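Local coordinates for alpha-glucosidase (Bacteroides thetaiotaomicron, PDB 5XFM), which hydrolyses glycosidic bonds as a calcium-binding glycoside hydrolase of family 97, acting as a bifunctional beta-L-arabinopyranosidase and alpha-galactosidase, at residues P284-K289 with D422-G427; G440-R443 with N447-G450; R414-I419 with V430-C435; Q84-V89 with Y292-G297. The protein carries 1 engineered substitution. One frame throughout, in Å; residues are numbered along the deposited sequence.

Contact 1: P284-K289 with D422-G427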
loop_
_atom_site.group_PDB
_atom_site.type_symbol
_atom_site.label_atom_id
_atom_site.label_comp_id
_atom_site.label_asym_id
_atom_site.label_seq_id
_atom_site.Cartn_x
_atom_site.Cartn_y
_atom_site.Cartn_z
ATOM N N PRO A 284 -6.016 16.262 -3.747
ATOM C CA PRO A 284 -6.901 15.714 -4.785
ATOM C C PRO A 284 -6.693 16.381 -6.139
ATOM O O PRO A 284 -6.533 17.599 -6.206
ATOM C CB PRO A 284 -8.301 16.004 -4.239
ATOM C CG PRO A 284 -8.127 15.974 -2.763
ATOM C CD PRO A 284 -6.753 16.553 -2.503
ATOM N N LEU A 285 -6.696 15.584 -7.201
ATOM C CA LEU A 285 -6.485 16.097 -8.552
ATOM C C LEU A 285 -7.811 16.379 -9.257
ATOM O O LEU A 285 -7.835 16.993 -10.326
ATOM C CB LEU A 285 -5.642 15.119 -9.364
ATOM C CG LEU A 285 -4.178 15.080 -8.907
ATOM C CD1 LEU A 285 -3.449 13.868 -9.469
ATOM C CD2 LEU A 285 -3.450 16.376 -9.265
ATOM N N TYR A 286 -8.908 15.936 -8.649
ATOM C CA TYR A 286 -10.239 16.338 -9.093
ATOM C C TYR A 286 -11.256 16.193 -7.967
ATOM O O TYR A 286 -10.993 15.570 -6.937
ATOM C CB TYR A 286 -10.696 15.566 -10.344
ATOM C CG TYR A 286 -10.576 14.056 -10.313
ATOM C CD1 TYR A 286 -9.432 13.427 -10.786
ATOM C CD2 TYR A 286 -11.620 13.257 -9.852
ATOM C CE1 TYR A 286 -9.315 12.052 -10.784
ATOM C CE2 TYR A 286 -11.512 11.868 -9.848
ATOM C CZ TYR A 286 -10.354 11.277 -10.313
ATOM O OH TYR A 286 -10.220 9.911 -10.313
ATOM N N GLU A 287 -12.392 16.853 -8.157
ATOM C CA GLU A 287 -13.493 16.811 -7.216
ATOM C C GLU A 287 -14.495 15.799 -7.760
ATOM O O GLU A 287 -14.627 15.651 -8.980
ATOM C CB GLU A 287 -14.138 18.195 -7.085
ATOM C CG GLU A 287 -13.269 19.274 -6.406
ATOM C CD GLU A 287 -13.105 19.107 -4.902
ATOM O OE1 GLU A 287 -13.503 20.029 -4.157
ATOM O OE2 GLU A 287 -12.554 18.075 -4.463
ATOM N N THR A 288 -15.171 15.066 -6.884
ATOM C CA THR A 288 -16.180 14.136 -7.362
ATOM C C THR A 288 -17.592 14.581 -6.989
ATOM O O THR A 288 -17.804 15.199 -5.949
ATOM C CB THR A 288 -15.936 12.710 -6.840
ATOM O OG1 THR A 288 -16.839 11.801 -7.490
ATOM C CG2 THR A 288 -16.124 12.642 -5.336
ATOM N N LYS A 289 -18.548 14.262 -7.856
ATOM C CA LYS A 289 -19.959 14.518 -7.595
ATOM C C LYS A 289 -20.609 13.306 -6.935
ATOM O O LYS A 289 -21.764 13.357 -6.515
ATOM C CB LYS A 289 -20.702 14.836 -8.898
ATOM C CG LYS A 289 -20.194 16.058 -9.650
ATOM C CD LYS A 289 -20.922 16.225 -10.983
ATOM C CE LYS A 289 -20.351 17.379 -11.802
ATOM N NZ LYS A 289 -19.920 18.505 -10.922
ATOM N N ASP A 422 -11.909 8.679 -16.080
ATOM C CA ASP A 422 -13.111 8.259 -16.818
ATOM C C ASP A 422 -14.082 7.516 -15.879
ATOM O O ASP A 422 -15.315 7.702 -15.925
ATOM C CB ASP A 422 -12.732 7.379 -18.011
ATOM C CG ASP A 422 -12.066 8.167 -19.139
ATOM O OD1 ASP A 422 -12.230 9.408 -19.196
ATOM O OD2 ASP A 422 -11.380 7.542 -19.973
ATOM N N ALA A 423 -13.507 6.678 -15.022
ATOM C CA ALA A 423 -14.281 5.958 -14.024
ATOM C C ALA A 423 -15.080 6.918 -13.168
ATOM O O ALA A 423 -16.292 6.751 -13.013
ATOM C CB ALA A 423 -13.376 5.107 -13.147
ATOM N N ASP A 424 -14.410 7.924 -12.611
ATOM C CA ASP A 424 -15.126 8.894 -11.801
ATOM C C ASP A 424 -16.198 9.603 -12.595
ATOM O O ASP A 424 -17.261 9.907 -12.057
ATOM C CB ASP A 424 -14.210 9.949 -11.204
ATOM C CG ASP A 424 -14.980 10.917 -10.321
ATOM O OD1 ASP A 424 -15.455 10.469 -9.253
ATOM O OD2 ASP A 424 -15.167 12.093 -10.719
ATOM N N ASP A 425 -15.920 9.893 -13.863
ATOM C CA ASP A 425 -16.945 10.506 -14.709
ATOM C C ASP A 425 -18.178 9.600 -14.827
ATOM O O ASP A 425 -19.286 10.077 -15.064
ATOM C CB ASP A 425 -16.394 10.822 -16.097
ATOM C CG ASP A 425 -15.440 12.007 -16.089
ATOM O OD1 ASP A 425 -15.541 12.843 -15.171
ATOM O OD2 ASP A 425 -14.596 12.105 -17.007
ATOM N N HIS A 426 -17.990 8.292 -14.657
ATOM C CA HIS A 426 -19.136 7.386 -14.725
ATOM C C HIS A 426 -19.510 6.769 -13.382
ATOM O O HIS A 426 -20.120 5.704 -13.337
ATOM C CB HIS A 426 -18.858 6.291 -15.744
ATOM C CG HIS A 426 -18.615 6.822 -17.120
ATOM N ND1 HIS A 426 -17.363 7.193 -17.563
ATOM C CD2 HIS A 426 -19.466 7.070 -18.142
ATOM C CE1 HIS A 426 -17.453 7.633 -18.805
ATOM N NE2 HIS A 426 -18.718 7.567 -19.180
ATOM N N GLY A 427 -19.151 7.455 -12.301
ATOM C CA GLY A 427 -19.506 7.046 -10.953
ATOM C C GLY A 427 -18.996 5.680 -10.542
ATOM O O GLY A 427 -19.651 4.967 -9.775
HETATM O O HOH W 1 -17.595 13.075 -10.735
#
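Asp424, in the last turn of helix 410-425, carries nearly all of the contact with the extended loop 284-289, and its side chain can be followed outward atom by atom. CB lies 3.6 Å from Tyr286 CE2, and the carboxylate carbon CG is equally close to that ring carbon. Ring and carboxylate planes are inclined by 40°, the two side chains running alongside in opposing senses, a contact of van der Waals kind. With chi1 at -178°, CG stands anti to the backbone N, which carries the carboxylate off the helix and up to the loop. OD1 accepts a short hydrogen bond of 2.6 Å from Thr288 OG1, received on its syn lone pair, and a second bond from Tyr292 OH. OD2 turns to a water, which donates to it at 2.6 Å and accepts from Lys289 N at 3.3 Å, so the carboxylate reaches the loop backbone as well. Donors at both oxygens hold the group against rotation and would be expected to favour its ionised form. The phenol of Tyr286 runs on past Asp424 to bond Asn447 OD1. Beyond Asp424 the helix closes in a Schellman motif with Gly427 at C-prime. The loop, which leads from helix 277-280 to strand 295-299, is thereby laid across the C-terminal end of helix 410-425, beside the turn that precedes strand 448-451.

Contact 2: G440-R443 with N447-G450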
loop_
_atom_site.group_PDB
_atom_site.type_symbol
_atom_site.label_atom_id
_atom_site.label_comp_id
_atom_site.label_asym_id
_atom_site.label_seq_id
_atom_site.Cartn_x
_atom_site.Cartn_y
_atom_site.Cartn_z
ATOM N N GLY A 440 0.028 7.571 -2.508
ATOM C CA GLY A 440 -0.820 8.637 -2.012
ATOM C C GLY A 440 -2.111 8.718 -2.811
ATOM O O GLY A 440 -2.768 9.758 -2.842
ATOM N N TRP A 441 -2.472 7.619 -3.468
ATOM C CA TRP A 441 -3.564 7.645 -4.436
ATOM C C TRP A 441 -4.978 7.847 -3.854
ATOM O O TRP A 441 -5.849 8.368 -4.554
ATOM C CB TRP A 441 -3.519 6.363 -5.283
ATOM C CG TRP A 441 -2.399 6.391 -6.300
ATOM C CD1 TRP A 441 -1.406 7.326 -6.393
ATOM C CD2 TRP A 441 -2.193 5.481 -7.389
ATOM N NE1 TRP A 441 -0.586 7.043 -7.455
ATOM C CE2 TRP A 441 -1.045 5.915 -8.085
ATOM C CE3 TRP A 441 -2.862 4.337 -7.842
ATOM C CZ2 TRP A 441 -0.551 5.248 -9.207
ATOM C CZ3 TRP A 441 -2.372 3.675 -8.957
ATOM C CH2 TRP A 441 -1.226 4.131 -9.626
ATOM N N GLU A 442 -5.197 7.497 -2.584
ATOM C CA GLU A 442 -6.504 7.715 -1.952
ATOM C C GLU A 442 -6.868 9.202 -1.919
ATOM O O GLU A 442 -8.012 9.584 -2.190
ATOM C CB GLU A 442 -6.524 7.163 -0.517
ATOM C CG GLU A 442 -6.455 5.637 -0.378
ATOM C CD GLU A 442 -5.037 5.115 -0.216
ATOM O OE1 GLU A 442 -4.089 5.853 -0.570
ATOM O OE2 GLU A 442 -4.871 3.976 0.280
ATOM N N ARG A 443 -5.890 10.042 -1.595
ATOM C CA ARG A 443 -6.117 11.473 -1.550
ATOM C C ARG A 443 -6.120 12.048 -2.957
ATOM O O ARG A 443 -6.954 12.888 -3.283
ATOM C CB ARG A 443 -5.059 12.174 -0.698
ATOM C CG ARG A 443 -5.348 13.648 -0.485
ATOM C CD ARG A 443 -4.815 14.123 0.848
ATOM N NE ARG A 443 -5.090 15.542 1.058
ATOM C CZ ARG A 443 -6.233 16.001 1.562
ATOM N NH1 ARG A 443 -7.202 15.149 1.891
ATOM N NH2 ARG A 443 -6.415 17.307 1.732
ATOM N N ASN A 447 -12.111 8.395 -6.224
ATOM C CA ASN A 447 -12.774 7.113 -6.489
ATOM C C ASN A 447 -11.830 5.910 -6.430
ATOM O O ASN A 447 -12.217 4.788 -6.742
ATOM C CB ASN A 447 -13.486 7.154 -7.847
ATOM C CG ASN A 447 -12.559 7.539 -8.990
ATOM O OD1 ASN A 447 -11.700 8.414 -8.851
ATOM N ND2 ASN A 447 -12.746 6.898 -10.131
ATOM N N TYR A 448 -10.597 6.147 -6.001
ATOM C CA TYR A 448 -9.647 5.063 -5.813
ATOM C C TYR A 448 -9.991 4.268 -4.557
ATOM O O TYR A 448 -10.123 4.834 -3.481
ATOM C CB TYR A 448 -8.218 5.608 -5.732
ATOM C CG TYR A 448 -7.228 4.577 -5.258
ATOM C CD1 TYR A 448 -6.818 3.543 -6.093
ATOM C CD2 TYR A 448 -6.715 4.626 -3.971
ATOM C CE1 TYR A 448 -5.921 2.587 -5.662
ATOM C CE2 TYR A 448 -5.818 3.677 -3.529
ATOM C CZ TYR A 448 -5.423 2.662 -4.377
ATOM O OH TYR A 448 -4.531 1.719 -3.927
ATOM N N VAL A 449 -10.171 2.957 -4.693
ATOM C CA VAL A 449 -10.535 2.151 -3.527
ATOM C C VAL A 449 -9.628 0.933 -3.292
ATOM O O VAL A 449 -10.080 -0.098 -2.790
ATOM C CB VAL A 449 -12.000 1.684 -3.610
ATOM C CG1 VAL A 449 -12.940 2.893 -3.543
ATOM C CG2 VAL A 449 -12.244 0.860 -4.869
ATOM N N GLY A 450 -8.349 1.053 -3.643
ATOM C CA GLY A 450 -7.386 0.039 -3.267
ATOM C C GLY A 450 -6.587 -0.594 -4.387
ATOM O O GLY A 450 -6.961 -0.519 -5.558
#
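Tyr448 meets Trp441 and Glu442 through a CH-pi interaction and van der Waals contacts, without a hydrogen bond between segments 440-443 and 447-450. In the CH-pi interaction Trp441 CB sits over one face of the phenol ring, 4.0 Å from the centroid of Tyr448 and 14° off the ring normal. The opposite face is covered by the backbone of its own strand, with Gly450 N 3.4 Å above the ring plane. The phenol is thus sandwiched between helix and strand.

Van der Waals contacts come from the edges. Glu442 CG approaches the Tyr448 edge in the ring plane, 3.7 Å from CD2, and the carboxylate carbon CD is as close to CE2. The carboxylate stands almost upright to the phenol, the planes 87° apart, and its oxygens are directed elsewhere, OE1 to Trp279 NE1 and OE2 to Ser486 OG. A bend at chi2 (93°) folds the Glu442 chain back along the ring edge. The indole adds a looser touch, its CE3 atom 4.1 Å from Tyr448 CE1.

Polar ends are satisfied outside the pair: Tyr448 OH bonds Ser451 OG, while Trp441 NE1 reaches Val214 O. All three side chains are buried. Short helix 441-444 packs in this way on strand 448-451, the second strand of a beta-alpha-beta crossover from strand 429-432, the repeating unit of the TIM-barrel fold to which the family's catalytic domain belongs.

Contact 3: R414-I419 with V430-C435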
loop_
_atom_site.group_PDB
_atom_site.type_symbol
_atom_site.label_atom_id
_atom_site.label_comp_id
_atom_site.label_asym_id
_atom_site.label_seq_id
_atom_site.Cartn_x
_atom_site.Cartn_y
_atom_site.Cartn_z
ATOM N N ARG A 414 0.094 7.176 -16.900
ATOM C CA ARG A 414 -0.913 7.843 -17.715
ATOM C C ARG A 414 -2.149 6.971 -17.789
ATOM O O ARG A 414 -3.276 7.458 -17.607
ATOM C CB ARG A 414 -0.381 8.140 -19.120
ATOM C CG ARG A 414 0.566 9.324 -19.186
ATOM C CD ARG A 414 1.151 9.500 -20.584
ATOM N NE ARG A 414 2.164 10.556 -20.616
ATOM C CZ ARG A 414 3.393 10.407 -21.104
ATOM N NH1 ARG A 414 3.771 9.243 -21.609
ATOM N NH2 ARG A 414 4.244 11.423 -21.092
ATOM N N LEU A 415 -1.934 5.673 -18.020
ATOM C CA LEU A 415 -3.068 4.760 -18.112
ATOM C C LEU A 415 -3.865 4.652 -16.790
ATOM O O LEU A 415 -5.101 4.752 -16.799
ATOM C CB LEU A 415 -2.587 3.383 -18.552
ATOM C CG LEU A 415 -3.675 2.337 -18.783
ATOM C CD1 LEU A 415 -4.676 2.817 -19.833
ATOM C CD2 LEU A 415 -3.034 1.041 -19.201
ATOM N N TYR A 416 -3.164 4.447 -15.671
ATOM C CA TYR A 416 -3.791 4.411 -14.342
ATOM C C TYR A 416 -4.692 5.612 -14.111
ATOM O O TYR A 416 -5.869 5.483 -13.724
ATOM C CB TYR A 416 -2.743 4.389 -13.216
ATOM C CG TYR A 416 -2.068 3.062 -12.934
ATOM C CD1 TYR A 416 -2.758 2.014 -12.327
ATOM C CD2 TYR A 416 -0.719 2.878 -13.222
ATOM C CE1 TYR A 416 -2.130 0.810 -12.056
ATOM C CE2 TYR A 416 -0.087 1.684 -12.953
ATOM C CZ TYR A 416 -0.792 0.654 -12.371
ATOM O OH TYR A 416 -0.144 -0.531 -12.111
ATOM N N GLU A 417 -4.109 6.790 -14.319
ATOM C CA GLU A 417 -4.812 8.030 -14.040
ATOM C C GLU A 417 -6.025 8.225 -14.949
ATOM O O GLU A 417 -7.117 8.504 -14.462
ATOM C CB GLU A 417 -3.853 9.213 -14.162
ATOM C CG GLU A 417 -4.477 10.554 -13.874
ATOM C CD GLU A 417 -3.455 11.676 -13.942
ATOM O OE1 GLU A 417 -2.732 11.884 -12.941
ATOM O OE2 GLU A 417 -3.357 12.331 -15.000
ATOM N N ASP A 418 -5.841 8.061 -16.258
ATOM C CA ASP A 418 -6.955 8.217 -17.198
ATOM C C ASP A 418 -8.109 7.238 -16.906
ATOM O O ASP A 418 -9.291 7.602 -17.020
ATOM C CB ASP A 418 -6.467 8.050 -18.643
ATOM C CG ASP A 418 -5.470 9.127 -19.052
ATOM O OD1 ASP A 418 -5.333 10.125 -18.314
ATOM O OD2 ASP A 418 -4.844 8.996 -20.122
ATOM N N ILE A 419 -7.766 6.011 -16.520
ATOM C CA ILE A 419 -8.790 5.038 -16.159
ATOM C C ILE A 419 -9.561 5.539 -14.942
ATOM O O ILE A 419 -10.801 5.529 -14.930
ATOM C CB ILE A 419 -8.195 3.647 -15.855
ATOM C CG1 ILE A 419 -7.717 2.975 -17.138
ATOM C CG2 ILE A 419 -9.221 2.764 -15.171
ATOM C CD1 ILE A 419 -6.911 1.702 -16.889
ATOM N N VAL A 430 -12.684 2.167 -8.327
ATOM C CA VAL A 430 -11.652 1.388 -9.004
ATOM C C VAL A 430 -10.696 0.662 -8.058
ATOM O O VAL A 430 -10.077 1.280 -7.202
ATOM C CB VAL A 430 -10.818 2.278 -9.942
ATOM C CG1 VAL A 430 -9.644 1.502 -10.506
ATOM C CG2 VAL A 430 -11.687 2.815 -11.056
ATOM N N ILE A 431 -10.606 -0.657 -8.218
ATOM C CA ILE A 431 -9.557 -1.459 -7.592
ATOM C C ILE A 431 -8.500 -1.798 -8.634
ATOM O O ILE A 431 -8.847 -2.157 -9.759
ATOM C CB ILE A 431 -10.100 -2.777 -7.000
ATOM C CG1 ILE A 431 -11.110 -2.516 -5.887
ATOM C CG2 ILE A 431 -8.962 -3.641 -6.476
ATOM C CD1 ILE A 431 -11.777 -3.775 -5.384
ATOM N N PHE A 432 -7.221 -1.676 -8.283
ATOM C CA PHE A 432 -6.165 -2.141 -9.179
ATOM C C PHE A 432 -5.560 -3.457 -8.707
ATOM O O PHE A 432 -5.357 -3.669 -7.513
ATOM C CB PHE A 432 -5.053 -1.111 -9.322
ATOM C CG PHE A 432 -5.470 0.125 -10.045
ATOM C CD1 PHE A 432 -6.134 0.041 -11.257
ATOM C CD2 PHE A 432 -5.190 1.374 -9.523
ATOM C CE1 PHE A 432 -6.516 1.179 -11.925
ATOM C CE2 PHE A 432 -5.572 2.517 -10.192
ATOM C CZ PHE A 432 -6.234 2.419 -11.391
ATOM N N HIS A 433 -5.271 -4.331 -9.666
ATOM C CA HIS A 433 -4.551 -5.573 -9.410
ATOM C C HIS A 433 -3.444 -5.742 -10.444
ATOM O O HIS A 433 -3.453 -5.075 -11.482
ATOM C CB HIS A 433 -5.497 -6.774 -9.440
ATOM C CG HIS A 433 -6.063 -7.131 -8.103
ATOM N ND1 HIS A 433 -5.860 -8.362 -7.515
ATOM C CD2 HIS A 433 -6.827 -6.425 -7.238
ATOM C CE1 HIS A 433 -6.466 -8.393 -6.343
ATOM N NE2 HIS A 433 -7.061 -7.228 -6.151
ATOM N N GLY A 434 -2.494 -6.629 -10.156
ATOM C CA GLY A 434 -1.375 -6.890 -11.050
ATOM C C GLY A 434 -0.681 -5.587 -11.339
ATOM O O GLY A 434 -0.371 -5.274 -12.488
ATOM N N CYS A 435 -0.418 -4.844 -10.270
ATOM C CA CYS A 435 -0.208 -3.406 -10.371
ATOM C C CYS A 435 0.944 -2.908 -9.521
ATOM O O CYS A 435 1.570 -3.666 -8.769
ATOM C CB CYS A 435 -1.484 -2.666 -9.956
ATOM S SG CYS A 435 -1.990 -2.999 -8.234
#
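Tyr416 and Phe432 form a T-shaped aromatic pair inside a beta-alpha-beta unit of the TIM barrel, where helix 410-425 covers the strand that follows it, 429-432. Along the helix, Tyr416 is the first residue to reach the strand. Its CD1 points into the centre of one Phe432 face, 3.5 Å above the ring plane; the ring centroids are 4.9 Å apart and the planes stand at 78°. The Tyr416 torsion chi1 of -78° sets CG anti to the carbonyl carbon and swings the phenol from the helix flank over the strand. Phe432 is closed in on its opposite face by Val430 CG1 from its own strand, 3.4 Å above the plane, so the ring lies between an aliphatic and an aromatic neighbour. One turn further on, Ile419 has its CB directed at the strand and adds looser cover. Phe405 stacks on Tyr416, and Trp441 meets it edge-to-face, extending the aromatic cluster between the sheet and the helices that surround it. Were Phe432 a leucine, the Tyr416 edge would be likely to lose the flat face it points into, and the phenol would probably be less firmly fixed. The phenol continues past the strand end to the loop near the calcium site, where Gly434 N bonds the metal ligand Glu452. There Tyr416 OH, hydrogen-bonded to Thr436 N, lies 3.3 Å from Cys435 CB.

Contact 4: Q84-V89 with Y292-G297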
loop_
_atom_site.group_PDB
_atom_site.type_symbol
_atom_site.label_atom_id
_atom_site.label_comp_id
_atom_site.label_asym_id
_atom_site.label_seq_id
_atom_site.Cartn_x
_atom_site.Cartn_y
_atom_site.Cartn_z
ATOM N N GLN A 84 -9.513 12.722 5.349
ATOM C CA GLN A 84 -9.231 11.741 4.313
ATOM C C GLN A 84 -9.890 10.406 4.629
ATOM O O GLN A 84 -9.633 9.817 5.682
ATOM C CB GLN A 84 -7.721 11.551 4.158
ATOM C CG GLN A 84 -7.313 10.653 3.007
ATOM C CD GLN A 84 -7.781 11.177 1.656
ATOM O OE1 GLN A 84 -7.600 12.350 1.335
ATOM N NE2 GLN A 84 -8.382 10.302 0.855
ATOM N N THR A 85 -10.731 9.927 3.717
ATOM C CA THR A 85 -11.320 8.603 3.852
ATOM C C THR A 85 -10.401 7.569 3.220
ATOM O O THR A 85 -9.461 7.928 2.508
ATOM C CB THR A 85 -12.697 8.514 3.184
ATOM O OG1 THR A 85 -12.557 8.729 1.774
ATOM C CG2 THR A 85 -13.643 9.545 3.769
ATOM N N ARG A 86 -10.688 6.293 3.476
ATOM C CA ARG A 86 -9.998 5.161 2.843
ATOM C C ARG A 86 -8.537 4.975 3.271
ATOM O O ARG A 86 -7.759 4.336 2.556
ATOM C CB ARG A 86 -10.054 5.296 1.317
ATOM C CG ARG A 86 -11.455 5.282 0.730
ATOM C CD ARG A 86 -11.463 5.938 -0.649
ATOM N NE ARG A 86 -11.401 7.397 -0.545
ATOM C CZ ARG A 86 -10.796 8.191 -1.424
ATOM N NH1 ARG A 86 -10.191 7.682 -2.484
ATOM N NH2 ARG A 86 -10.791 9.503 -1.236
ATOM N N ILE A 87 -8.149 5.556 4.405
ATOM C CA ILE A 87 -6.812 5.323 4.956
ATOM C C ILE A 87 -6.927 4.969 6.440
ATOM O O ILE A 87 -8.036 4.811 6.952
ATOM C CB ILE A 87 -5.873 6.545 4.779
ATOM C CG1 ILE A 87 -6.361 7.740 5.588
ATOM C CG2 ILE A 87 -5.727 6.919 3.312
ATOM C CD1 ILE A 87 -5.307 8.824 5.765
ATOM N N LYS A 88 -5.786 4.849 7.119
ATOM C CA LYS A 88 -5.731 4.367 8.506
ATOM C C LYS A 88 -6.326 5.327 9.550
ATOM O O LYS A 88 -6.567 4.930 10.692
ATOM C CB LYS A 88 -4.283 4.057 8.888
ATOM C CG LYS A 88 -3.399 5.287 8.970
ATOM C CD LYS A 88 -1.940 4.939 9.247
ATOM C CE LYS A 88 -1.216 4.464 7.990
ATOM N NZ LYS A 88 0.266 4.381 8.196
ATOM N N VAL A 89 -6.533 6.586 9.175
ATOM C CA VAL A 89 -7.077 7.581 10.097
ATOM C C VAL A 89 -7.949 8.550 9.304
ATOM O O VAL A 89 -7.699 8.766 8.122
ATOM C CB VAL A 89 -5.942 8.335 10.837
ATOM C CG1 VAL A 89 -5.073 9.102 9.846
ATOM C CG2 VAL A 89 -6.497 9.268 11.906
ATOM N N TYR A 292 -19.298 7.846 -2.868
ATOM C CA TYR A 292 -18.912 6.450 -3.060
ATOM C C TYR A 292 -19.070 5.671 -1.767
ATOM O O TYR A 292 -18.591 6.084 -0.710
ATOM C CB TYR A 292 -17.480 6.350 -3.580
ATOM C CG TYR A 292 -17.322 6.862 -4.994
ATOM C CD1 TYR A 292 -17.898 6.194 -6.068
ATOM C CD2 TYR A 292 -16.615 8.020 -5.251
ATOM C CE1 TYR A 292 -17.759 6.665 -7.358
ATOM C CE2 TYR A 292 -16.473 8.500 -6.535
ATOM C CZ TYR A 292 -17.043 7.820 -7.583
ATOM O OH TYR A 292 -16.890 8.307 -8.862
ATOM N N ARG A 293 -19.763 4.545 -1.865
ATOM C CA ARG A 293 -20.081 3.727 -0.709
ATOM C C ARG A 293 -19.108 2.557 -0.591
ATOM O O ARG A 293 -18.954 1.767 -1.520
ATOM C CB ARG A 293 -21.526 3.231 -0.808
ATOM C CG ARG A 293 -22.001 2.384 0.363
ATOM C CD ARG A 293 -23.386 1.807 0.074
ATOM N NE ARG A 293 -23.903 0.998 1.174
ATOM C CZ ARG A 293 -25.072 0.366 1.145
ATOM N NH1 ARG A 293 -25.850 0.457 0.074
ATOM N NH2 ARG A 293 -25.472 -0.347 2.189
ATOM N N PHE A 294 -18.421 2.470 0.544
ATOM C CA PHE A 294 -17.449 1.406 0.736
ATOM C C PHE A 294 -18.066 0.254 1.521
ATOM O O PHE A 294 -19.193 0.358 2.008
ATOM C CB PHE A 294 -16.206 1.942 1.452
ATOM C CG PHE A 294 -15.753 3.280 0.942
ATOM C CD1 PHE A 294 -15.463 3.464 -0.402
ATOM C CD2 PHE A 294 -15.606 4.351 1.807
ATOM C CE1 PHE A 294 -15.051 4.697 -0.874
ATOM C CE2 PHE A 294 -15.184 5.584 1.342
ATOM C CZ PHE A 294 -14.905 5.755 -0.001
ATOM N N GLY A 295 -17.328 -0.845 1.638
ATOM C CA GLY A 295 -17.809 -1.980 2.402
ATOM C C GLY A 295 -17.216 -3.328 2.056
ATOM O O GLY A 295 -16.015 -3.461 1.812
ATOM N N ARG A 296 -18.089 -4.324 1.967
ATOM C CA ARG A 296 -17.685 -5.721 1.944
ATOM C C ARG A 296 -18.223 -6.407 0.706
ATOM O O ARG A 296 -19.334 -6.118 0.256
ATOM C CB ARG A 296 -18.192 -6.458 3.187
ATOM C CG ARG A 296 -17.533 -6.082 4.497
ATOM C CD ARG A 296 -18.157 -4.833 5.092
ATOM N NE ARG A 296 -19.611 -4.934 5.175
ATOM C CZ ARG A 296 -20.270 -5.467 6.198
ATOM N NH1 ARG A 296 -19.609 -5.964 7.236
ATOM N NH2 ARG A 296 -21.596 -5.507 6.180
ATOM N N GLY A 297 -17.421 -7.300 0.142
ATOM C CA GLY A 297 -17.833 -8.046 -1.026
ATOM C C GLY A 297 -17.660 -9.540 -0.859
ATOM O O GLY A 297 -16.836 -10.001 -0.070
#
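A CH-pi contact between Arg86 and Phe294 joins two domains: the hairpin loop between strands 69-83 and 91-104 of the N-terminal beta domain meets the approach to strand 295-299 of the TIM barrel. The aliphatic part of the arginine does the touching. Arg86 CG lies over one face of the Phe294 ring, displaced toward the rim, 4.0 Å from the centroid and 27° off the normal. Next along the chain, Arg86 CD comes to 3.5 Å from Phe294 CZ. The two side chains cross at about a right angle, and the Tyr292 carbonyl oxygen covers the other face of the phenylalanine, 3.7 Å above its plane.

A bend about the CG-CD bond of the arginine (chi3 -77°) turns its guanidinium back toward its own loop. NE donates to Thr85 OG1 at 2.9 Å in an almost straight bond, 175° at the hydrogen, with the hydroxyl in the guanidinium plane. This fixes the rotation of the group, while NH1 reaches into the barrel domain to the carbonyl oxygens of Tyr445 and Tyr448. Thr85 OG1 also brushes the ring at 4.1 Å from Phe294 CE2.

With the side chain of Arg86 cut back to an alanine, the Phe294 face would probably lose its methylene cover and the carbonyls of Tyr445 and Tyr448 this donor. The chemistry thus divides a single side chain into two uses: its methylenes pack on an aromatic ring, while its charged end, held by a threonine of its own loop, binds backbone oxygens across the domain boundary.

Contacts 1, 2 and 3 form a connected patch of the TIM barrel, to which contact 4 ties the N-terminal domain. Along the chain contact 4 closes before contact 3 opens, and contact 3 before contact 2; the segments of contact 1 alternate with those of contacts 3 and 4. Contacts 3 and 2 use neighbouring strands, 429-432 and 448-451, and their contact centres are about 10 Å apart; contacts 1 and 3 share helix 410-425, centres about 14 Å apart. The centre of contact 4 is about 9 Å from that of contact 2 and about 16 Å from that of contact 1. Contacts 3 and 2 thus lie in consecutive beta-alpha-beta units, with the loops of contacts 1 and 4 against the same region.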